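Local coordinates for protein nitrite oxidoreductase subunit A (Kuenenia stuttgartiensis, PDB 7B04) that belongs to the molybdopterin oxidoreductase family, is similar to the nitrate reductase subunit NarG, and holds a molybdenum atom, two MD1 molecules and an iron/sulfur cluster, at residues 415-420 against 1079-1084; 837-842 against 869-874; 183-188 against 743-748. One frame throughout, in Å; residues are numbered along the deposited sequence.

Contact 1. Residues 415-420 against 1079-1084; sequences YHIQGL and IGMKFI
Phe1083 turns the edge of its ring to Gln418: the amide oxygen OE1 lies near the ring plane, 3.1 Å from Phe1083 CZ. The amide and ring planes stand 70° apart, so the two flat groups do not stack. Gln418 CB comes at the ring obliquely, 3.5 Å from Phe1083 CE2. With CG beside the backbone N (chi1 -68°) and an extended chain beyond it, Gln418 carries its amide past the ring, and NE2 is bound by the carbonyl of Pro820. Leu420 meets the same ring obliquely, its CD1 branch 3.6 Å from Phe1083 CD2, while Phe1074 stacks on Phe1083. At the other end, Met1081 is bent at both chi2 and chi3, which brings its methyl CE back to Ile417, 4.2 Å from CG2. Tyr407 of the subunit B chain packs on both Ile417 and Met1081, so this end lies at a subunit interface. Between these side chains the backbones run roughly alongside each other, 22° apart in direction, yet no hydrogen bond joins them. They meet instead through CA-H...O contacts, Lys1082 CA to Gln418 O at 3.4 Å and Gly419 CA to Met1081 O at 3.5 Å. Gly419, with positive phi, is the first residue after the short helix 413-416 to leave helical backbone angles. It faces an inverse gamma turn centred on Met1081, which leads into strand 1083-1084 of the antiparallel pair with 1075-1076.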
# COMPACT_ATOMS: atom_id res chain seq x y z
N TYR B 415 -40.25 -19.63 8.88
CA TYR B 415 -40.28 -20.71 7.91
C TYR B 415 -40.29 -20.19 6.48
O TYR B 415 -39.56 -20.71 5.63
CB TYR B 415 -41.52 -21.60 8.12
CG TYR B 415 -41.48 -22.51 9.33
CD1 TYR B 415 -40.64 -22.25 10.40
CD2 TYR B 415 -42.27 -23.65 9.38
CE1 TYR B 415 -40.61 -23.09 11.51
CE2 TYR B 415 -42.25 -24.49 10.48
CZ TYR B 415 -41.42 -24.20 11.54
OH TYR B 415 -41.39 -25.04 12.63
N HIS B 416 -41.09 -19.16 6.20
CA HIS B 416 -41.30 -18.71 4.83
C HIS B 416 -40.17 -17.83 4.32
O HIS B 416 -39.93 -17.78 3.11
CB HIS B 416 -42.63 -17.96 4.71
CG HIS B 416 -43.83 -18.83 4.93
ND1 HIS B 416 -44.29 -19.71 3.98
CD2 HIS B 416 -44.68 -18.93 5.98
CE1 HIS B 416 -45.36 -20.33 4.44
NE2 HIS B 416 -45.62 -19.88 5.65
N ILE B 417 -39.48 -17.12 5.20
CA ILE B 417 -38.39 -16.23 4.82
C ILE B 417 -37.03 -16.79 5.23
O ILE B 417 -36.09 -16.81 4.44
CB ILE B 417 -38.60 -14.81 5.41
CG1 ILE B 417 -39.75 -14.10 4.68
CG2 ILE B 417 -37.32 -13.99 5.31
CD1 ILE B 417 -40.13 -12.77 5.31
N GLN B 418 -36.92 -17.27 6.47
CA GLN B 418 -35.65 -17.72 7.01
C GLN B 418 -35.42 -19.22 6.86
O GLN B 418 -34.30 -19.69 7.08
CB GLN B 418 -35.52 -17.30 8.48
CG GLN B 418 -35.41 -15.79 8.64
CD GLN B 418 -35.25 -15.34 10.08
OE1 GLN B 418 -35.32 -16.14 11.00
NE2 GLN B 418 -35.02 -14.04 10.27
N GLY B 419 -36.45 -19.98 6.50
CA GLY B 419 -36.29 -21.39 6.18
C GLY B 419 -36.05 -22.31 7.37
O GLY B 419 -35.18 -23.19 7.30
N LEU B 420 -36.82 -22.14 8.44
CA LEU B 420 -36.72 -23.00 9.61
C LEU B 420 -37.44 -24.32 9.38
O LEU B 420 -38.39 -24.42 8.60
CB LEU B 420 -37.29 -22.29 10.84
CG LEU B 420 -37.08 -22.91 12.22
CD1 LEU B 420 -35.60 -23.10 12.50
CD2 LEU B 420 -37.72 -22.04 13.29
N ILE B 1079 -24.79 -19.66 2.89
CA ILE B 1079 -25.08 -19.69 1.46
C ILE B 1079 -26.59 -19.72 1.21
O ILE B 1079 -27.07 -19.21 0.19
CB ILE B 1079 -24.40 -20.89 0.79
CG1 ILE B 1079 -22.88 -20.81 0.96
CG2 ILE B 1079 -24.74 -20.95 -0.68
CD1 ILE B 1079 -22.26 -19.61 0.27
N GLY B 1080 -27.35 -20.29 2.14
CA GLY B 1080 -28.78 -20.46 1.96
C GLY B 1080 -29.58 -19.77 3.05
O GLY B 1080 -29.11 -19.61 4.18
N MET B 1081 -30.79 -19.34 2.70
CA MET B 1081 -31.72 -18.79 3.68
C MET B 1081 -32.25 -19.92 4.54
O MET B 1081 -33.43 -20.28 4.45
CB MET B 1081 -32.86 -18.04 3.00
CG MET B 1081 -32.46 -16.73 2.35
SD MET B 1081 -31.84 -15.52 3.54
CE MET B 1081 -33.35 -15.09 4.41
N LYS B 1082 -31.38 -20.49 5.38
CA LYS B 1082 -31.72 -21.64 6.20
C LYS B 1082 -30.88 -21.58 7.47
O LYS B 1082 -29.96 -20.77 7.60
CB LYS B 1082 -31.47 -22.95 5.45
CG LYS B 1082 -30.02 -23.16 5.05
CD LYS B 1082 -29.84 -24.40 4.21
CE LYS B 1082 -28.38 -24.57 3.80
NZ LYS B 1082 -28.18 -25.77 2.94
N PHE B 1083 -31.22 -22.46 8.41
CA PHE B 1083 -30.53 -22.54 9.68
C PHE B 1083 -29.77 -23.85 9.79
O PHE B 1083 -30.12 -24.85 9.15
CB PHE B 1083 -31.51 -22.44 10.85
CG PHE B 1083 -32.18 -21.10 10.96
CD1 PHE B 1083 -31.50 -20.01 11.47
CD2 PHE B 1083 -33.48 -20.94 10.53
CE1 PHE B 1083 -32.12 -18.78 11.57
CE2 PHE B 1083 -34.11 -19.71 10.62
CZ PHE B 1083 -33.42 -18.63 11.14
N ILE B 1084 -28.71 -23.84 10.60
CA ILE B 1084 -27.91 -25.02 10.87
C ILE B 1084 -27.49 -24.99 12.34
O ILE B 1084 -27.62 -23.98 13.03
CB ILE B 1084 -26.65 -25.09 9.98
CG1 ILE B 1084 -25.79 -23.86 10.23
CG2 ILE B 1084 -27.00 -25.21 8.51
CD1 ILE B 1084 -24.44 -24.00 9.67

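Contact 2. Residues 837-842 against 869-874; sequences IIEYGE and RPDDYG
Glu839 lays its carboxylate beside the phenol end of Tyr873, with OE2 3.5 Å from Tyr873 CE1 and the carboxylate plane turned 27° from the ring. The Glu839 side chain, extended with CG opposite the backbone N (chi1 -174°), crosses that of Tyr873 at about a right angle. Tyr873 OH also reaches the edge of the Tyr840 ring, in its plane and 3.2 Å from CE1. Phe636 touches both tyrosines, edge-to-face with Tyr873. Gly841 closes helix 835-840 in a Schellman motif, and Pro870 sits against the turn, its CB 3.5 Å from Gly841 CA. The last turn of the helix also grips the loop through its carbonyls: Asp871 N donates to Glu839 O (2.9 Å), and a water links Ile838 O to Arg869 N. Asp871 points its side chain the same way as Glu839, leaving OD2 4.0 Å from Glu839 OE2; this like-charge proximity may be partly offset by Tyr631, which bonds to Asp871 OD2, and by a long, weak ion pair of Lys630 with OD1. OD1 also accepts from Tyr873 N in an Asx turn, a bond (2.6 Å) that ties the backbone of Tyr873 to the residue over its ring: Asp871 CG lies above one ring face.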
# COMPACT_ATOMS: atom_id res chain seq x y z
N ILE B 837 -20.93 -23.27 26.52
CA ILE B 837 -20.58 -21.89 26.83
C ILE B 837 -20.62 -21.65 28.34
O ILE B 837 -19.77 -20.94 28.89
CB ILE B 837 -21.51 -20.93 26.07
CG1 ILE B 837 -21.34 -21.11 24.56
CG2 ILE B 837 -21.24 -19.49 26.46
CD1 ILE B 837 -22.38 -20.40 23.74
N ILE B 838 -21.60 -22.24 29.03
CA ILE B 838 -21.68 -22.08 30.48
C ILE B 838 -20.55 -22.84 31.17
O ILE B 838 -19.98 -22.36 32.16
CB ILE B 838 -23.06 -22.53 30.99
CG1 ILE B 838 -24.16 -21.67 30.37
CG2 ILE B 838 -23.12 -22.45 32.51
CD1 ILE B 838 -25.56 -22.20 30.62
N GLU B 839 -20.20 -24.02 30.65
CA GLU B 839 -19.06 -24.76 31.19
C GLU B 839 -17.76 -24.00 31.00
O GLU B 839 -16.84 -24.12 31.83
CB GLU B 839 -18.97 -26.14 30.55
CG GLU B 839 -17.90 -27.04 31.15
CD GLU B 839 -17.82 -28.39 30.46
OE1 GLU B 839 -18.55 -28.60 29.47
OE2 GLU B 839 -17.02 -29.24 30.91
N TYR B 840 -17.66 -23.20 29.94
CA TYR B 840 -16.47 -22.41 29.69
C TYR B 840 -16.44 -21.12 30.50
O TYR B 840 -15.38 -20.48 30.58
CB TYR B 840 -16.37 -22.08 28.19
CG TYR B 840 -16.20 -23.30 27.31
CD1 TYR B 840 -15.73 -24.50 27.83
CD2 TYR B 840 -16.53 -23.26 25.96
CE1 TYR B 840 -15.58 -25.61 27.03
CE2 TYR B 840 -16.39 -24.37 25.16
CZ TYR B 840 -15.91 -25.55 25.70
OH TYR B 840 -15.76 -26.66 24.90
N GLY B 841 -17.56 -20.71 31.08
CA GLY B 841 -17.61 -19.51 31.88
C GLY B 841 -17.83 -18.25 31.09
O GLY B 841 -17.52 -17.16 31.58
N GLU B 842 -18.36 -18.36 29.87
CA GLU B 842 -18.54 -17.23 28.98
C GLU B 842 -20.00 -17.05 28.59
O GLU B 842 -20.30 -16.50 27.53
CB GLU B 842 -17.67 -17.40 27.73
CG GLU B 842 -16.35 -16.64 27.76
CD GLU B 842 -15.31 -17.25 26.84
OE1 GLU B 842 -14.95 -18.43 27.06
OE2 GLU B 842 -14.86 -16.57 25.90
N ARG B 869 -20.25 -19.74 36.38
CA ARG B 869 -19.84 -20.96 37.08
C ARG B 869 -19.07 -21.84 36.12
O ARG B 869 -19.57 -22.87 35.64
CB ARG B 869 -21.04 -21.70 37.66
CG ARG B 869 -22.23 -20.81 37.97
CD ARG B 869 -23.02 -21.33 39.16
NE ARG B 869 -24.17 -20.48 39.45
CZ ARG B 869 -25.43 -20.91 39.44
NH1 ARG B 869 -25.70 -22.17 39.15
NH2 ARG B 869 -26.41 -20.07 39.71
N PRO B 870 -17.83 -21.48 35.80
CA PRO B 870 -17.06 -22.24 34.82
C PRO B 870 -16.45 -23.48 35.44
O PRO B 870 -16.48 -23.70 36.66
CB PRO B 870 -15.97 -21.26 34.40
CG PRO B 870 -15.74 -20.44 35.61
CD PRO B 870 -17.09 -20.30 36.29
N ASP B 871 -15.89 -24.34 34.59
CA ASP B 871 -15.19 -25.53 35.11
C ASP B 871 -13.72 -25.29 34.79
O ASP B 871 -13.45 -24.97 33.68
CB ASP B 871 -15.73 -26.84 34.52
CG ASP B 871 -14.91 -28.07 34.87
OD1 ASP B 871 -13.83 -27.91 35.38
OD2 ASP B 871 -15.36 -29.18 34.60
N ASP B 872 -12.84 -25.42 35.78
CA ASP B 872 -11.41 -25.13 35.56
C ASP B 872 -10.69 -26.32 34.93
O ASP B 872 -9.57 -26.14 34.51
CB ASP B 872 -10.76 -24.69 36.87
CG ASP B 872 -10.47 -25.84 37.80
OD1 ASP B 872 -10.97 -26.91 37.55
OD2 ASP B 872 -9.75 -25.65 38.77
N TYR B 873 -11.33 -27.49 34.95
CA TYR B 873 -10.84 -28.80 34.47
C TYR B 873 -9.67 -29.28 35.32
O TYR B 873 -8.88 -30.05 34.84
CB TYR B 873 -10.50 -28.80 32.98
CG TYR B 873 -11.63 -28.38 32.09
CD1 TYR B 873 -12.47 -29.32 31.54
CD2 TYR B 873 -11.87 -27.06 31.81
CE1 TYR B 873 -13.52 -28.95 30.72
CE2 TYR B 873 -12.92 -26.67 31.00
CZ TYR B 873 -13.75 -27.62 30.46
OH TYR B 873 -14.78 -27.26 29.66
N GLY B 874 -9.61 -28.86 36.57
CA GLY B 874 -8.52 -29.27 37.47
C GLY B 874 -7.18 -28.93 36.87
O GLY B 874 -6.29 -29.76 36.96
O HOH W 1 -20.78 -19.80 33.25

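Contact 3. Residues 183-188 against 743-748; sequences KGIIHI and SKLGEL
Apolar contacts carry this crossing of two helices, led by Ile186, whose side chain reaches toward the second helix between Leu745 and Leu748. Its CG1 lies 4.0 Å from Leu745 CD2, the two side chains sliding past each other in opposite directions. Its terminal CD1 meets the base of Leu748 obliquely, 4.0 Å from CB. Because CG1 stands beside the backbone N (chi1 -65°) and chi2 is extended, this longer branch is the one carried out to the leucines. Ile185 adds a looser touch from its CG2, 4.3 Å from the same Leu745 CD2. Val249, Phe242 and Leu246 of helix 238-254 pack on Ile186 or Leu745, so a third helix shares the apolar cluster.

Lys183 contributes carbon rather than charge: its CG lies 3.6 Å from Leu748 CD1, the two side chains crossing at about a right angle while the lysine chain runs on extended beyond.

Ionic contacts accompany the apolar patch. Lys744 NZ forms a salt bridge with Glu747 OE1 in its own helix, 2.9 Å long and meeting the oxygen from above the carboxylate plane. A second salt bridge, to Asp175, links Lys744 to helix 174-191.

The segment axes approach to 10.4 Å and cross at -64°, and no hydrogen bond joins the two segments. Side-chain shape and the burial of hydrocarbon therefore hold them together here, with the Lys744-Asp175 salt bridge as a charged tie between the same two helices.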
# COMPACT_ATOMS: atom_id res chain seq x y z
N LYS B 183 -1.80 -39.36 -11.14
CA LYS B 183 -1.35 -40.66 -10.64
C LYS B 183 -1.11 -40.62 -9.14
O LYS B 183 -1.48 -41.54 -8.41
CB LYS B 183 -0.09 -41.09 -11.38
CG LYS B 183 -0.32 -41.53 -12.82
CD LYS B 183 0.96 -42.00 -13.47
CE LYS B 183 0.72 -42.47 -14.90
NZ LYS B 183 1.98 -42.91 -15.56
N GLY B 184 -0.48 -39.54 -8.65
CA GLY B 184 -0.24 -39.42 -7.23
C GLY B 184 -1.53 -39.31 -6.43
O GLY B 184 -1.64 -39.86 -5.34
N ILE B 185 -2.51 -38.57 -6.96
CA ILE B 185 -3.80 -38.45 -6.29
C ILE B 185 -4.46 -39.81 -6.15
O ILE B 185 -4.97 -40.17 -5.08
CB ILE B 185 -4.71 -37.46 -7.04
CG1 ILE B 185 -4.19 -36.03 -6.89
CG2 ILE B 185 -6.14 -37.56 -6.53
CD1 ILE B 185 -4.87 -35.03 -7.79
N ILE B 186 -4.44 -40.60 -7.22
CA ILE B 186 -5.06 -41.92 -7.18
C ILE B 186 -4.33 -42.83 -6.20
O ILE B 186 -4.95 -43.55 -5.42
CB ILE B 186 -5.13 -42.53 -8.59
CG1 ILE B 186 -6.05 -41.70 -9.48
CG2 ILE B 186 -5.60 -43.97 -8.54
CD1 ILE B 186 -6.00 -42.07 -10.95
N HIS B 187 -2.99 -42.81 -6.23
CA HIS B 187 -2.22 -43.67 -5.35
C HIS B 187 -2.47 -43.34 -3.88
O HIS B 187 -2.80 -44.21 -3.08
CB HIS B 187 -0.73 -43.57 -5.67
CG HIS B 187 0.14 -44.38 -4.77
ND1 HIS B 187 0.62 -43.90 -3.56
CD2 HIS B 187 0.63 -45.64 -4.89
CE1 HIS B 187 1.36 -44.84 -2.99
NE2 HIS B 187 1.38 -45.90 -3.77
N ILE B 188 -2.32 -42.06 -3.51
CA ILE B 188 -2.40 -41.68 -2.10
C ILE B 188 -3.82 -41.83 -1.57
O ILE B 188 -4.03 -42.30 -0.45
CB ILE B 188 -1.86 -40.26 -1.90
CG1 ILE B 188 -0.40 -40.18 -2.37
CG2 ILE B 188 -1.96 -39.85 -0.45
CD1 ILE B 188 0.13 -38.77 -2.50
N SER B 743 -9.70 -34.08 -16.26
CA SER B 743 -9.69 -34.89 -17.47
C SER B 743 -8.65 -35.99 -17.39
O SER B 743 -8.90 -37.12 -17.82
CB SER B 743 -9.44 -34.00 -18.69
OG SER B 743 -10.47 -33.03 -18.84
N LYS B 744 -7.47 -35.68 -16.85
CA LYS B 744 -6.44 -36.70 -16.71
C LYS B 744 -6.83 -37.75 -15.68
O LYS B 744 -6.50 -38.93 -15.84
CB LYS B 744 -5.10 -36.05 -16.33
CG LYS B 744 -3.93 -37.02 -16.28
CD LYS B 744 -3.66 -37.64 -17.64
CE LYS B 744 -3.09 -36.62 -18.61
NZ LYS B 744 -2.75 -37.24 -19.93
N LEU B 745 -7.55 -37.35 -14.63
CA LEU B 745 -8.11 -38.33 -13.70
C LEU B 745 -9.10 -39.24 -14.42
O LEU B 745 -9.13 -40.46 -14.17
CB LEU B 745 -8.79 -37.63 -12.52
CG LEU B 745 -7.88 -36.98 -11.48
CD1 LEU B 745 -8.70 -36.17 -10.49
CD2 LEU B 745 -7.06 -38.04 -10.75
N GLY B 746 -9.91 -38.68 -15.32
CA GLY B 746 -10.81 -39.50 -16.10
C GLY B 746 -10.09 -40.34 -17.14
O GLY B 746 -10.50 -41.46 -17.43
N GLU B 747 -9.01 -39.80 -17.71
CA GLU B 747 -8.23 -40.56 -18.68
C GLU B 747 -7.54 -41.75 -18.02
O GLU B 747 -7.50 -42.84 -18.59
CB GLU B 747 -7.20 -39.65 -19.34
CG GLU B 747 -6.36 -40.32 -20.41
CD GLU B 747 -5.38 -39.36 -21.07
OE1 GLU B 747 -5.36 -38.17 -20.68
OE2 GLU B 747 -4.63 -39.80 -21.97
N LEU B 748 -7.02 -41.56 -16.80
CA LEU B 748 -6.37 -42.66 -16.10
C LEU B 748 -7.38 -43.66 -15.55
O LEU B 748 -7.07 -44.85 -15.45
CB LEU B 748 -5.50 -42.12 -14.96
CG LEU B 748 -4.29 -41.29 -15.37
CD1 LEU B 748 -3.60 -40.73 -14.14
CD2 LEU B 748 -3.32 -42.11 -16.20

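Overall arrangement
From the N terminus, helix 174-191 comes first, and contact 3 closes its loop when helix 734-749 packs against it. Within that loop lies 415-420, whose partner 1079-1084 comes only much later, so contacts 1 and 3 cross along the chain; contact 1 joins the exit of helix 413-416 to the turn before strand 1083-1084. Contact 2 opens after contact 3 has closed and ties the end of helix 835-840 to the loop before helix 882-887, nested inside the long loop of contact 1. In space the three stay separate: the centre of contact 1 lies about 32 Å from that of contact 2 and about 39 Å from that of contact 3.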